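Local coordinates for protein serine protease pet (PDB 4OM9) that probably acts as a secreted serine protease toxin of enteroaggregative Escherichia coli, cleaving host proteins such as alpha-fodrin, at residues G57-I62 with N81-G86; A74-S79 with Q164-D169; S51-N56 with F148-G153; V68-N73 with Y241-D246. One frame throughout, in Å; residues are numbered along the deposited sequence.

Overall arrangement
All four contacts lie in the N-terminal protease domain, whose fold belongs with the chymotrypsin-like peptidases. None of the four lies in the long beta-helical stalk. Contacts 1, 2 and 3 cluster, with centres 8 to 11 Å apart; contact 4 lies 14 to 16 Å from the others. Along the chain the first segments come in the order 51-56, 57-62, 68-73 and 74-79. Contact 1 joins the two outermost strands of the five-stranded antiparallel sheet that also includes strand 66-70. Contacts 2, 3 and 4 lead from this N-terminal part to residues 148-153, 164-169 and 241-246, in or near the second antiparallel sheet, so together they tie the two halves of the domain.

Contact 1: G57-I62 with N81-G86; sequences GAATSI and NYQTYG
Ala59 and Ser61 receive the ends of Gln83 and Tyr85, two long side chains from strand 82-85. The packed part is close: Ala59 CB sits 3.5 Å from Gln83 NE2, and Ser61 CB lies 3.5 Å from Tyr85 OH, reaching the phenol end of the ring obliquely. Gln83 stretches out beyond CG (chi2 -170°), which carries its amide across to Ala59. That amide is held at both ends. Tyr85 OH donates to Gln83 OE1 over 2.8 Å, approaching at a C=O...donor angle of 150° and tilted 30° from the carbonyl plane, while NE2 donates to the backbone O of Ala80. The two bonds together set the turn of the Gln83 amide within a buried layer, to which Thr54 and Ala67 add their side chains. Ser61 N also comes near the phenol oxygen, at a poor angle; its backbone pairs instead with Ser52, and Ser61 OG is hydrogen-bonded to Gly63 N. The other side of strand 82-85 is looser: Tyr82 is exposed and Thr84 partly so, and both lie far from Ala59 and Ser61. Alternation of inward and outward residues, with the outermost strands 60-63 and 82-85 of one antiparallel sheet facing each other through their side chains, is what a sheet curled into the N-terminal beta-barrel of a chymotrypsin-like protease would give.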
loop_
_atom_site.group_PDB
_atom_site.type_symbol
_atom_site.label_atom_id
_atom_site.label_comp_id
_atom_site.label_asym_id
_atom_site.label_seq_id
_atom_site.Cartn_x
_atom_site.Cartn_y
_atom_site.Cartn_z
ATOM N N GLY A 57 0.385 -27.933 13.696
ATOM C CA GLY A 57 -0.105 -28.662 12.545
ATOM C C GLY A 57 -0.837 -29.974 12.797
ATOM O O GLY A 57 -1.467 -30.494 11.877
ATOM N N ALA A 58 -0.809 -30.497 14.024
ATOM C CA ALA A 58 -1.300 -31.848 14.220
ATOM C C ALA A 58 -2.830 -31.930 14.313
ATOM O O ALA A 58 -3.397 -33.024 14.302
ATOM C CB ALA A 58 -0.660 -32.465 15.446
ATOM N N ALA A 59 -3.506 -30.791 14.368
ATOM C CA ALA A 59 -4.963 -30.825 14.355
ATOM C C ALA A 59 -5.501 -29.644 13.581
ATOM O O ALA A 59 -4.764 -28.729 13.275
ATOM C CB ALA A 59 -5.547 -30.842 15.814
ATOM N N THR A 60 -6.798 -29.673 13.297
ATOM C CA THR A 60 -7.476 -28.643 12.533
ATOM C C THR A 60 -8.782 -28.187 13.192
ATOM O O THR A 60 -9.674 -29.010 13.425
ATOM C CB THR A 60 -7.815 -29.142 11.128
ATOM O OG1 THR A 60 -6.614 -29.559 10.482
ATOM C CG2 THR A 60 -8.477 -28.042 10.318
ATOM N N SER A 61 -8.915 -26.882 13.423
ATOM C CA SER A 61 -10.135 -26.333 13.991
ATOM C C SER A 61 -11.305 -26.496 13.039
ATOM O O SER A 61 -11.167 -26.328 11.833
ATOM C CB SER A 61 -9.984 -24.845 14.346
ATOM O OG SER A 61 -11.262 -24.259 14.539
ATOM N N ILE A 62 -12.470 -26.788 13.605
ATOM C CA ILE A 62 -13.666 -27.061 12.824
ATOM C C ILE A 62 -14.723 -26.019 13.246
ATOM O O ILE A 62 -15.894 -26.058 12.866
ATOM C CB ILE A 62 -14.026 -28.580 13.001
ATOM C CG1 ILE A 62 -13.600 -29.320 11.751
ATOM C CG2 ILE A 62 -15.466 -28.918 13.384
ATOM C CD1 ILE A 62 -12.134 -29.320 11.619
ATOM N N ASN A 81 -3.617 -32.990 21.876
ATOM C CA ASN A 81 -4.354 -32.741 23.125
ATOM C C ASN A 81 -4.217 -31.279 23.602
ATOM O O ASN A 81 -5.059 -30.781 24.327
ATOM C CB ASN A 81 -3.889 -33.702 24.240
ATOM C CG ASN A 81 -4.495 -35.113 24.107
ATOM O OD1 ASN A 81 -5.303 -35.534 24.943
ATOM N ND2 ASN A 81 -4.118 -35.833 23.059
ATOM N N TYR A 82 -3.142 -30.613 23.196
ATOM C CA TYR A 82 -2.862 -29.235 23.584
ATOM C C TYR A 82 -2.719 -28.404 22.316
ATOM O O TYR A 82 -1.799 -28.603 21.532
ATOM C CB TYR A 82 -1.590 -29.152 24.438
ATOM C CG TYR A 82 -1.578 -30.118 25.611
ATOM C CD1 TYR A 82 -2.729 -30.368 26.339
ATOM C CD2 TYR A 82 -0.415 -30.785 25.979
ATOM C CE1 TYR A 82 -2.727 -31.246 27.408
ATOM C CE2 TYR A 82 -0.400 -31.666 27.045
ATOM C CZ TYR A 82 -1.560 -31.893 27.761
ATOM O OH TYR A 82 -1.568 -32.768 28.830
ATOM N N GLN A 83 -3.656 -27.498 22.095
ATOM C CA GLN A 83 -3.713 -26.788 20.831
ATOM C C GLN A 83 -3.506 -25.298 21.011
ATOM O O GLN A 83 -4.080 -24.670 21.916
ATOM C CB GLN A 83 -5.044 -27.062 20.134
ATOM C CG GLN A 83 -5.291 -28.538 19.984
ATOM C CD GLN A 83 -6.470 -28.859 19.108
ATOM O OE1 GLN A 83 -7.123 -27.963 18.565
ATOM N NE2 GLN A 83 -6.764 -30.151 18.971
ATOM N N THR A 84 -2.673 -24.743 20.144
ATOM C CA THR A 84 -2.419 -23.321 20.119
ATOM C C THR A 84 -2.924 -22.711 18.825
ATOM O O THR A 84 -2.586 -23.180 17.734
ATOM C CB THR A 84 -0.930 -23.016 20.258
ATOM O OG1 THR A 84 -0.495 -23.366 21.568
ATOM C CG2 THR A 84 -0.657 -21.528 20.018
ATOM N N TYR A 85 -3.757 -21.683 18.957
ATOM C CA TYR A 85 -4.084 -20.822 17.836
ATOM C C TYR A 85 -3.774 -19.393 18.275
ATOM O O TYR A 85 -4.240 -18.955 19.346
ATOM C CB TYR A 85 -5.543 -20.954 17.417
ATOM C CG TYR A 85 -6.039 -22.365 17.153
ATOM C CD1 TYR A 85 -6.458 -23.183 18.197
ATOM C CD2 TYR A 85 -6.127 -22.868 15.857
ATOM C CE1 TYR A 85 -6.935 -24.465 17.960
ATOM C CE2 TYR A 85 -6.601 -24.150 15.613
ATOM C CZ TYR A 85 -7.007 -24.943 16.675
ATOM O OH TYR A 85 -7.488 -26.223 16.446
ATOM N N GLY A 86 -2.988 -18.680 17.465
ATOM C CA GLY A 86 -2.497 -17.365 17.845
ATOM C C GLY A 86 -1.862 -17.377 19.220
ATOM O O GLY A 86 -0.998 -18.203 19.498
#

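Contact 2: A74-S79 with Q164-D169; sequences AKNKSS and QTYQAD
Tyr166 points its phenol end at Asn76 and Ser79, and these meet it in different ways. Asn76 runs across the tyrosine at roughly a right angle, its amide plane turned 50° from the ring, with ND2 3.6 Å from Tyr166 OH. Ser79 approaches obliquely instead, placing CB 3.4 Å from the same oxygen. A water at the edge of the ring and in its plane accepts from Asn76 ND2 over 3.0 Å and also lies by Tyr166 OH, at a separation short enough to be doubtful; Asn76 is itself poorly ordered, so this bridge is probably soft. Both segments are irregular loops of the chymotrypsin-like domain: residues 74-79 follow strand 66-70 of the N-terminal sheet, and residues 164-169 lead into strand 172-185 of the second, so the ring spans from one half of the domain to the other. With CG opposite its own carbonyl carbon (chi1 -62°), Tyr166 sends the ring out toward Ser79. One face of the ring is covered by its neighbour Thr165, whose CG2 lies 3.8 Å above the centre. The tyrosine also touches Asn56, whose ND2 is hydrogen-bonded to Ser79 O, and the backbone of Tyr166 bonds to that of Ser152.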
loop_
_atom_site.group_PDB
_atom_site.type_symbol
_atom_site.label_atom_id
_atom_site.label_comp_id
_atom_site.label_asym_id
_atom_site.label_seq_id
_atom_site.Cartn_x
_atom_site.Cartn_y
_atom_site.Cartn_z
ATOM N N ALA A 74 -3.305 -39.635 20.273
ATOM C CA ALA A 74 -3.446 -39.608 21.720
ATOM C C ALA A 74 -2.157 -40.098 22.370
ATOM O O ALA A 74 -1.704 -39.541 23.370
ATOM C CB ALA A 74 -4.626 -40.456 22.160
ATOM N N LYS A 75 -1.571 -41.139 21.785
ATOM C CA LYS A 75 -0.309 -41.704 22.261
ATOM C C LYS A 75 0.851 -40.724 22.093
ATOM O O LYS A 75 1.769 -40.678 22.917
ATOM C CB LYS A 75 0.005 -43.005 21.519
ATOM C CG LYS A 75 -1.171 -43.966 21.428
ATOM C CD LYS A 75 -0.770 -45.282 20.767
ATOM C CE LYS A 75 -0.172 -45.056 19.387
ATOM N NZ LYS A 75 -0.071 -46.324 18.608
ATOM N N ASN A 76 0.807 -39.950 21.012
ATOM C CA ASN A 76 1.810 -38.926 20.751
ATOM C C ASN A 76 1.884 -37.936 21.907
ATOM O O ASN A 76 0.890 -37.724 22.610
ATOM C CB ASN A 76 1.502 -38.190 19.443
ATOM C CG ASN A 76 1.714 -39.060 18.215
ATOM O OD1 ASN A 76 1.784 -40.286 18.310
ATOM N ND2 ASN A 76 1.817 -38.425 17.052
ATOM N N LYS A 77 3.064 -37.350 22.109
ATOM C CA LYS A 77 3.273 -36.349 23.156
ATOM C C LYS A 77 2.249 -35.237 22.993
ATOM O O LYS A 77 2.547 -34.172 22.445
ATOM C CB LYS A 77 4.700 -35.792 23.102
ATOM C CG LYS A 77 5.051 -34.831 24.234
ATOM C CD LYS A 77 4.769 -35.443 25.595
ATOM C CE LYS A 77 5.347 -34.589 26.705
ATOM N NZ LYS A 77 6.825 -34.490 26.590
ATOM N N SER A 78 1.036 -35.509 23.468
ATOM C CA SER A 78 -0.137 -34.727 23.106
ATOM C C SER A 78 -0.267 -34.624 21.591
ATOM O O SER A 78 -1.154 -35.244 20.997
ATOM C CB SER A 78 -0.087 -33.332 23.712
ATOM O OG SER A 78 -1.017 -32.487 23.063
ATOM N N SER A 79 0.619 -33.830 20.982
ATOM C CA SER A 79 0.552 -33.457 19.568
ATOM C C SER A 79 -0.757 -32.746 19.232
ATOM O O SER A 79 -0.747 -31.746 18.513
ATOM C CB SER A 79 0.725 -34.676 18.659
ATOM O OG SER A 79 -0.463 -35.448 18.618
ATOM N N GLN A 164 13.770 -30.679 14.174
ATOM C CA GLN A 164 12.706 -29.917 14.801
ATOM C C GLN A 164 11.348 -30.528 14.491
ATOM O O GLN A 164 11.005 -30.732 13.328
ATOM C CB GLN A 164 12.735 -28.456 14.341
ATOM C CG GLN A 164 14.032 -27.696 14.633
ATOM C CD GLN A 164 14.344 -27.597 16.108
ATOM O OE1 GLN A 164 13.524 -27.131 16.906
ATOM N NE2 GLN A 164 15.535 -28.051 16.485
ATOM N N THR A 165 10.572 -30.816 15.531
ATOM C CA THR A 165 9.204 -31.280 15.330
ATOM C C THR A 165 8.238 -30.350 16.052
ATOM O O THR A 165 8.570 -29.797 17.105
ATOM C CB THR A 165 9.012 -32.734 15.814
ATOM O OG1 THR A 165 10.165 -33.505 15.478
ATOM C CG2 THR A 165 7.818 -33.359 15.132
ATOM N N TYR A 166 7.064 -30.148 15.455
ATOM C CA TYR A 166 5.991 -29.350 16.045
ATOM C C TYR A 166 6.333 -27.857 16.239
ATOM O O TYR A 166 5.676 -27.169 17.027
ATOM C CB TYR A 166 5.553 -29.966 17.387
ATOM C CG TYR A 166 5.002 -31.374 17.232
ATOM C CD1 TYR A 166 4.080 -31.675 16.226
ATOM C CD2 TYR A 166 5.422 -32.405 18.065
ATOM C CE1 TYR A 166 3.577 -32.945 16.070
ATOM C CE2 TYR A 166 4.919 -33.693 17.914
ATOM C CZ TYR A 166 3.996 -33.956 16.917
ATOM O OH TYR A 166 3.504 -35.238 16.757
ATOM N N GLN A 167 7.337 -27.367 15.509
ATOM C CA GLN A 167 7.633 -25.926 15.417
ATOM C C GLN A 167 6.663 -25.185 14.496
ATOM O O GLN A 167 6.535 -25.507 13.320
ATOM C CB GLN A 167 9.062 -25.696 14.911
ATOM C CG GLN A 167 10.138 -26.168 15.861
ATOM C CD GLN A 167 9.999 -25.555 17.254
ATOM O OE1 GLN A 167 10.135 -24.334 17.433
ATOM N NE2 GLN A 167 9.720 -26.403 18.243
ATOM N N ALA A 168 6.007 -24.172 15.039
ATOM C CA ALA A 168 5.049 -23.361 14.295
ATOM C C ALA A 168 5.721 -22.601 13.147
ATOM O O ALA A 168 5.156 -22.494 12.045
ATOM C CB ALA A 168 4.327 -22.376 15.262
ATOM N N ASP A 169 6.920 -22.067 13.397
ATOM C CA ASP A 169 7.689 -21.410 12.333
ATOM C C ASP A 169 7.884 -22.346 11.119
ATOM O O ASP A 169 7.918 -21.913 9.966
ATOM C CB ASP A 169 9.059 -20.968 12.846
ATOM C CG ASP A 169 8.982 -19.920 13.942
ATOM O OD1 ASP A 169 8.053 -19.085 13.936
ATOM O OD2 ASP A 169 9.872 -19.940 14.818
HETATM O O HOH W 1 1.742 -36.029 15.293
#

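Contact 3: S51-N56 with F148-G153; sequences SSATAN and FRVGSG
Asn56 meets Ser152 with its main-chain carbonyl, while the flat amide of its side chain is engaged elsewhere: OD1 accepts from Ala58 N and ND2 donates to Ser79 O, which settles how the amide is turned. The ring of Phe148, farther along the strand, meets Trp222 with planes about 65° apart. In the chymotrypsin-like fold this contact sets the loop before strand 60-63 against the end of strand 143-151, a member of the second antiparallel sheet, and so links the two halves of the domain. The touching parts run nearly parallel, 13° apart. At one end Ala53 CB packs on Val150 CG1 at 4.1 Å, an apolar touch; Val150 also packs on Phe50, Leu171 and Ala17 of helix 10-17. Toward the other end the contact turns polar. A water donates to Asn56 O over 2.7 Å and accepts from Ser152 N over 2.9 Å, joining the two backbones where the strand gives out. Ser152 CB lies 3.6 Å from that same carbonyl oxygen, and with chi1 at -172° its OG swings beside its own carbonyl carbon and hydrogen-bonds to Gln167 O.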
loop_
_atom_site.group_PDB
_atom_site.type_symbol
_atom_site.label_atom_id
_atom_site.label_comp_id
_atom_site.label_asym_id
_atom_site.label_seq_id
_atom_site.Cartn_x
_atom_site.Cartn_y
_atom_site.Cartn_z
ATOM N N SER A 51 -5.476 -21.054 8.079
ATOM C CA SER A 51 -5.484 -20.589 9.469
ATOM C C SER A 51 -6.296 -21.490 10.432
ATOM O O SER A 51 -6.224 -21.297 11.627
ATOM C CB SER A 51 -5.987 -19.150 9.553
ATOM O OG SER A 51 -7.247 -19.004 8.933
ATOM N N SER A 52 -7.013 -22.496 9.936
ATOM C CA SER A 52 -7.709 -23.435 10.846
ATOM C C SER A 52 -6.766 -24.496 11.443
ATOM O O SER A 52 -7.121 -25.204 12.405
ATOM C CB SER A 52 -8.864 -24.123 10.125
ATOM O OG SER A 52 -9.727 -23.167 9.538
ATOM N N ALA A 53 -5.563 -24.594 10.886
ATOM C CA ALA A 53 -4.542 -25.505 11.402
ATOM C C ALA A 53 -4.023 -25.046 12.768
ATOM O O ALA A 53 -3.847 -23.850 13.000
ATOM C CB ALA A 53 -3.364 -25.631 10.399
ATOM N N THR A 54 -3.799 -26.002 13.670
ATOM C CA THR A 54 -3.066 -25.728 14.896
ATOM C C THR A 54 -1.654 -25.250 14.569
ATOM O O THR A 54 -1.081 -25.651 13.563
ATOM C CB THR A 54 -2.956 -26.981 15.781
ATOM O OG1 THR A 54 -2.298 -28.023 15.042
ATOM C CG2 THR A 54 -4.357 -27.487 16.238
ATOM N N ALA A 55 -1.093 -24.417 15.440
ATOM C CA ALA A 55 0.287 -23.955 15.330
ATOM C C ALA A 55 1.246 -25.091 15.014
ATOM O O ALA A 55 2.145 -24.940 14.186
ATOM C CB ALA A 55 0.708 -23.277 16.603
ATOM N N ASN A 56 1.056 -26.238 15.655
ATOM C CA ASN A 56 1.975 -27.342 15.446
ATOM C C ASN A 56 1.530 -28.253 14.291
ATOM O O ASN A 56 2.188 -29.239 13.977
ATOM C CB ASN A 56 2.155 -28.141 16.740
ATOM C CG ASN A 56 1.005 -29.067 17.018
ATOM O OD1 ASN A 56 -0.047 -29.014 16.357
ATOM N ND2 ASN A 56 1.182 -29.928 18.032
ATOM N N PHE A 148 -4.043 -29.826 -0.878
ATOM C CA PHE A 148 -2.960 -29.307 -0.071
ATOM C C PHE A 148 -3.050 -29.867 1.327
ATOM O O PHE A 148 -4.141 -30.083 1.860
ATOM C CB PHE A 148 -3.010 -27.775 0.021
ATOM C CG PHE A 148 -2.632 -27.058 -1.247
ATOM C CD1 PHE A 148 -1.297 -26.829 -1.560
ATOM C CD2 PHE A 148 -3.615 -26.564 -2.104
ATOM C CE1 PHE A 148 -0.939 -26.136 -2.746
ATOM C CE2 PHE A 148 -3.274 -25.872 -3.278
ATOM C CZ PHE A 148 -1.931 -25.666 -3.601
ATOM N N ARG A 149 -1.895 -30.047 1.946
ATOM C CA ARG A 149 -1.858 -30.457 3.332
ATOM C C ARG A 149 -0.796 -29.662 4.042
ATOM O O ARG A 149 0.259 -29.400 3.499
ATOM C CB ARG A 149 -1.564 -31.942 3.454
ATOM C CG ARG A 149 -1.665 -32.442 4.857
ATOM C CD ARG A 149 -0.618 -33.499 5.115
ATOM N NE ARG A 149 0.616 -32.839 5.498
ATOM C CZ ARG A 149 1.743 -32.912 4.810
ATOM N NH1 ARG A 149 1.796 -33.667 3.728
ATOM N NH2 ARG A 149 2.816 -32.263 5.244
ATOM N N VAL A 150 -1.069 -29.308 5.280
ATOM C CA VAL A 150 -0.172 -28.472 6.031
ATOM C C VAL A 150 0.121 -29.117 7.383
ATOM O O VAL A 150 -0.805 -29.584 8.068
ATOM C CB VAL A 150 -0.811 -27.092 6.171
ATOM C CG1 VAL A 150 -0.550 -26.471 7.518
ATOM C CG2 VAL A 150 -0.439 -26.226 5.005
ATOM N N GLY A 151 1.395 -29.181 7.758
ATOM C CA GLY A 151 1.757 -29.678 9.078
ATOM C C GLY A 151 3.209 -29.381 9.432
ATOM O O GLY A 151 3.937 -28.760 8.638
ATOM N N SER A 152 3.643 -29.826 10.616
ATOM C CA SER A 152 5.016 -29.564 11.031
ATOM C C SER A 152 5.690 -30.755 11.700
ATOM O O SER A 152 6.171 -30.649 12.838
ATOM C CB SER A 152 5.047 -28.342 11.971
ATOM O OG SER A 152 6.371 -27.933 12.244
ATOM N N GLY A 153 5.736 -31.890 10.996
ATOM C CA GLY A 153 6.478 -33.047 11.466
ATOM C C GLY A 153 7.977 -32.807 11.605
ATOM O O GLY A 153 8.441 -31.684 11.514
HETATM O O HOH W 2 2.064 -31.405 12.435
#

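Contact 4: V68-N73 with Y241-D246; sequences VTVAHN and YVTPFD
Val68 reaches from strand 66-70 to the ring of Phe245. Its CB points at residues 241-246, and there the side chain forks. The CG2 branch, beside the backbone N, runs to the rim of the ring, near its plane, and ends 4.2 Å from Phe245 CE1. The CG1 branch, anti to N (chi1 170°), lags behind, its nearest atom of the same ring being CD1, with 4.7 Å from Val68 CG1 to Phe245 CD1. The two side chains cross at about a right angle. Two residues on, Val70 CG2 lies 4.1 Å from Thr243 OG1. This hydroxyl is buried but not idle, being hydrogen-bonded to Asn100 O, and the valine merely packs beside it. Past the strand end, His72 touches Ser208 and has its backbone N bonded to Asp101 OD1, a grouping consistent with the His-Asp-Ser catalytic triad of chymotrypsin-like proteases. Phe102 of strand 102-107 touches both Val68 and Thr243, and Thr227 of strand 221-232 touches both valines; the strand 66-70 of one sheet thereby faces strand 239-244 of the other, just before Asp246 caps the N-terminus of helix 247-255.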
loop_
_atom_site.group_PDB
_atom_site.type_symbol
_atom_site.label_atom_id
_atom_site.label_comp_id
_atom_site.label_asym_id
_atom_site.label_seq_id
_atom_site.Cartn_x
_atom_site.Cartn_y
_atom_site.Cartn_z
ATOM N N VAL A 68 -10.543 -31.485 14.782
ATOM C CA VAL A 68 -10.476 -32.817 14.208
ATOM C C VAL A 68 -9.021 -33.211 14.030
ATOM O O VAL A 68 -8.174 -32.387 13.656
ATOM C CB VAL A 68 -11.221 -32.879 12.860
ATOM C CG1 VAL A 68 -10.939 -34.164 12.162
ATOM C CG2 VAL A 68 -12.705 -32.781 13.088
ATOM N N THR A 69 -8.725 -34.465 14.326
ATOM C CA THR A 69 -7.384 -34.973 14.192
ATOM C C THR A 69 -7.421 -36.502 13.955
ATOM O O THR A 69 -8.366 -37.041 13.385
ATOM C CB THR A 69 -6.540 -34.601 15.434
ATOM O OG1 THR A 69 -5.173 -34.968 15.228
ATOM C CG2 THR A 69 -7.093 -35.255 16.753
ATOM N N VAL A 70 -6.383 -37.199 14.365
ATOM C CA VAL A 70 -6.394 -38.628 14.213
ATOM C C VAL A 70 -6.349 -39.223 15.622
ATOM O O VAL A 70 -5.944 -38.523 16.563
ATOM C CB VAL A 70 -5.233 -39.071 13.297
ATOM C CG1 VAL A 70 -4.271 -40.003 13.991
ATOM C CG2 VAL A 70 -5.796 -39.628 12.020
ATOM N N ALA A 71 -6.830 -40.462 15.768
ATOM C CA ALA A 71 -7.041 -41.084 17.087
ATOM C C ALA A 71 -5.748 -41.498 17.778
ATOM O O ALA A 71 -5.592 -41.262 18.977
ATOM C CB ALA A 71 -7.984 -42.317 16.971
ATOM N N HIS A 72 -4.824 -42.111 17.038
ATOM C CA HIS A 72 -3.593 -42.607 17.657
ATOM C C HIS A 72 -2.590 -41.474 17.879
ATOM O O HIS A 72 -1.422 -41.716 18.194
ATOM C CB HIS A 72 -2.974 -43.747 16.825
ATOM C CG HIS A 72 -2.211 -43.299 15.612
ATOM N ND1 HIS A 72 -2.825 -42.860 14.460
ATOM C CD2 HIS A 72 -0.879 -43.273 15.362
ATOM C CE1 HIS A 72 -1.905 -42.561 13.556
ATOM N NE2 HIS A 72 -0.718 -42.804 14.079
ATOM N N ASN A 73 -3.060 -40.239 17.724
ATOM C CA ASN A 73 -2.299 -39.068 18.140
ATOM C C ASN A 73 -2.452 -38.836 19.641
ATOM O O ASN A 73 -1.817 -37.946 20.212
ATOM C CB ASN A 73 -2.739 -37.824 17.364
ATOM C CG ASN A 73 -1.683 -37.348 16.378
ATOM O OD1 ASN A 73 -0.710 -38.053 16.104
ATOM N ND2 ASN A 73 -1.873 -36.145 15.839
ATOM N N TYR A 241 -1.959 -41.833 3.633
ATOM C CA TYR A 241 -3.350 -42.185 3.809
ATOM C C TYR A 241 -4.045 -41.163 4.686
ATOM O O TYR A 241 -3.524 -40.757 5.718
ATOM C CB TYR A 241 -3.472 -43.594 4.392
ATOM C CG TYR A 241 -2.809 -44.584 3.484
ATOM C CD1 TYR A 241 -1.427 -44.741 3.503
ATOM C CD2 TYR A 241 -3.542 -45.315 2.564
ATOM C CE1 TYR A 241 -0.799 -45.614 2.665
ATOM C CE2 TYR A 241 -2.911 -46.196 1.710
ATOM C CZ TYR A 241 -1.540 -46.340 1.775
ATOM O OH TYR A 241 -0.875 -47.207 0.937
ATOM N N VAL A 242 -5.218 -40.744 4.229
ATOM C CA VAL A 242 -6.049 -39.814 4.955
ATOM C C VAL A 242 -7.317 -40.474 5.478
ATOM O O VAL A 242 -8.083 -41.073 4.714
ATOM C CB VAL A 242 -6.455 -38.633 4.082
ATOM C CG1 VAL A 242 -7.093 -37.552 4.945
ATOM C CG2 VAL A 242 -5.242 -38.094 3.312
ATOM N N THR A 243 -7.536 -40.352 6.783
ATOM C CA THR A 243 -8.816 -40.735 7.375
ATOM C C THR A 243 -9.863 -39.733 6.925
ATOM O O THR A 243 -9.766 -38.561 7.243
ATOM C CB THR A 243 -8.743 -40.782 8.910
ATOM O OG1 THR A 243 -7.893 -41.867 9.298
ATOM C CG2 THR A 243 -10.130 -40.963 9.532
ATOM N N PRO A 244 -10.847 -40.192 6.147
ATOM C CA PRO A 244 -11.885 -39.316 5.601
ATOM C C PRO A 244 -12.685 -38.665 6.708
ATOM O O PRO A 244 -13.084 -39.368 7.651
ATOM C CB PRO A 244 -12.766 -40.266 4.784
ATOM C CG PRO A 244 -11.904 -41.478 4.537
ATOM C CD PRO A 244 -11.058 -41.600 5.765
ATOM N N PHE A 245 -12.929 -37.361 6.607
ATOM C CA PHE A 245 -13.716 -36.674 7.634
ATOM C C PHE A 245 -15.055 -37.359 7.888
ATOM O O PHE A 245 -15.759 -37.716 6.949
ATOM C CB PHE A 245 -13.987 -35.212 7.263
ATOM C CG PHE A 245 -15.027 -34.568 8.142
ATOM C CD1 PHE A 245 -14.684 -34.086 9.392
ATOM C CD2 PHE A 245 -16.352 -34.490 7.739
ATOM C CE1 PHE A 245 -15.642 -33.510 10.218
ATOM C CE2 PHE A 245 -17.303 -33.914 8.548
ATOM C CZ PHE A 245 -16.951 -33.424 9.792
ATOM N N ASP A 246 -15.426 -37.491 9.157
ATOM C CA ASP A 246 -16.612 -38.282 9.522
ATOM C C ASP A 246 -17.678 -37.429 10.226
ATOM O O ASP A 246 -17.574 -37.151 11.412
ATOM C CB ASP A 246 -16.186 -39.462 10.402
ATOM C CG ASP A 246 -17.359 -40.303 10.902
ATOM O OD1 ASP A 246 -18.544 -39.995 10.645
ATOM O OD2 ASP A 246 -17.076 -41.309 11.574
#